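Side-chain contact in neutral proteinase inhibitor ScNPI (Streptomyces caespitosus, PDB 4HWX), which inhibits serine proteinases as a homodimeric member of the Streptomyces subtilisin inhibitor family and probably targets a second peptidase class as well: residues T95-N98 against T99-S103. Residues are numbered along the deposited sequence; the frame is centred on the assembly and turned at random.
Sequences TFSN and TCVMS
Between the end of strand 88-96 and helix 99-105, the two-residue turn Ser-97 to Asn-98 folds the backbone back, bringing Phe-96 CA within 5.4 Å of Met-102 CA. Asn-98 is the N-cap of helix 99-105 in the subtilisin-inhibitor fold. Asn-98 O accepts from Met-102 N at 3.1 Å, the first main-chain bond of the helix; the capping bond is made by the side chain, where Asn-98 OD1 accepts from Val-101 N at 3.0 Å, with 166° at the hydrogen. With CG lodged between the backbone N and the carbonyl carbon (chi1 58°), the amide reaches over the helix start, and Val-101 CG2 lies 3.3 Å from Asn-98 OD1. The other end of the amide, ND2, donates to the carbonyls of Pro-71 and Tyr-73, and the neighbouring Cys-100 is disulfide-linked to Cys-70, so the loop holding these partners is tied to the same helix end. On the strand side, Phe-96 presents one ring face to Met-102 CA, a CH-pi contact 3.7 Å from the ring centroid and 20° off its normal. Replacing Phe-96 by an alanine would probably leave Met-102 without this aromatic support and open a gap toward Val-77 and Val-79. Met-102 crosses the ring side chain at about a right angle, its CB 3.5 Å from Phe-96 CD2, while its sulfur SD makes an oblique Met-aromatic contact 5.1 Å from the Phe-96 ring centroid.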
loop_
_atom_site.group_PDB
_atom_site.type_symbol
_atom_site.label_atom_id
_atom_site.label_comp_id
_atom_site.label_asym_id
_atom_site.label_seq_id
_atom_site.Cartn_x
_atom_site.Cartn_y
_atom_site.Cartn_z
ATOM N N THR A 95 -13.809 0.758 -10.016
ATOM C CA THR A 95 -15.022 0.015 -9.629
ATOM C C THR A 95 -15.639 -0.644 -10.867
ATOM O O THR A 95 -15.856 0.021 -11.878
ATOM C CB THR A 95 -16.039 0.939 -8.933
ATOM O OG1 THR A 95 -15.418 1.528 -7.795
ATOM C CG2 THR A 95 -17.308 0.196 -8.477
ATOM N N PHE A 96 -15.884 -1.951 -10.783
ATOM C CA PHE A 96 -16.530 -2.728 -11.836
ATOM C C PHE A 96 -17.984 -3.048 -11.423
ATOM O O PHE A 96 -18.255 -3.179 -10.230
ATOM C CB PHE A 96 -15.744 -4.018 -12.115
ATOM C CG PHE A 96 -14.328 -3.802 -12.598
ATOM C CD1 PHE A 96 -14.063 -3.557 -13.947
ATOM C CD2 PHE A 96 -13.253 -3.873 -11.712
ATOM C CE1 PHE A 96 -12.750 -3.363 -14.395
ATOM C CE2 PHE A 96 -11.933 -3.709 -12.168
ATOM C CZ PHE A 96 -11.692 -3.454 -13.505
ATOM N N SER A 97 -18.900 -3.213 -12.416
ATOM C CA SER A 97 -20.338 -3.526 -12.235
ATOM C C SER A 97 -20.543 -4.774 -11.368
ATOM O O SER A 97 -21.441 -4.800 -10.533
ATOM C CB SER A 97 -20.994 -3.763 -13.602
ATOM O OG SER A 97 -20.838 -2.646 -14.457
ATOM N N ASN A 98 -19.723 -5.817 -11.606
ATOM C CA ASN A 98 -19.734 -7.095 -10.892
ATOM C C ASN A 98 -18.410 -7.833 -11.153
ATOM O O ASN A 98 -17.561 -7.321 -11.886
ATOM C CB ASN A 98 -20.964 -7.954 -11.285
ATOM C CG ASN A 98 -21.059 -8.244 -12.755
ATOM O OD1 ASN A 98 -20.099 -8.682 -13.379
ATOM N ND2 ASN A 98 -22.224 -8.029 -13.354
ATOM N N THR A 99 -18.228 -9.011 -10.540
ATOM C CA THR A 99 -16.980 -9.776 -10.674
ATOM C C THR A 99 -16.729 -10.263 -12.083
ATOM O O THR A 99 -15.560 -10.311 -12.492
ATOM C CB THR A 99 -16.941 -10.955 -9.706
ATOM O OG1 THR A 99 -18.019 -11.843 -10.012
ATOM C CG2 THR A 99 -16.978 -10.497 -8.247
ATOM N N CYS A 100 -17.790 -10.635 -12.831
ATOM C CA CYS A 100 -17.619 -11.093 -14.212
ATOM C C CYS A 100 -17.016 -9.959 -15.063
ATOM O O CYS A 100 -16.100 -10.199 -15.847
ATOM C CB CYS A 100 -18.945 -11.581 -14.795
ATOM S SG CYS A 100 -18.799 -12.254 -16.477
ATOM N N VAL A 101 -17.568 -8.742 -14.940
ATOM C CA VAL A 101 -17.114 -7.546 -15.684
ATOM C C VAL A 101 -15.648 -7.210 -15.288
ATOM O O VAL A 101 -14.817 -6.894 -16.148
ATOM C CB VAL A 101 -18.066 -6.328 -15.485
ATOM C CG1 VAL A 101 -17.530 -5.084 -16.213
ATOM C CG2 VAL A 101 -19.483 -6.655 -15.974
ATOM N N MET A 102 -15.333 -7.354 -14.012
ATOM C CA MET A 102 -13.972 -7.146 -13.520
ATOM C C MET A 102 -13.004 -8.092 -14.207
ATOM O O MET A 102 -11.992 -7.635 -14.764
ATOM C CB MET A 102 -13.910 -7.343 -11.999
ATOM C CG MET A 102 -12.489 -7.354 -11.493
ATOM S SD MET A 102 -12.392 -7.436 -9.694
ATOM C CE MET A 102 -10.685 -8.176 -9.534
ATOM N N SER A 103 -13.336 -9.400 -14.201
ATOM C CA SER A 103 -12.505 -10.435 -14.833
ATOM C C SER A 103 -12.313 -10.149 -16.332
ATOM O O SER A 103 -11.166 -10.215 -16.829
ATOM C CB SER A 103 -13.104 -11.823 -14.615
ATOM O OG SER A 103 -12.352 -12.810 -15.302
#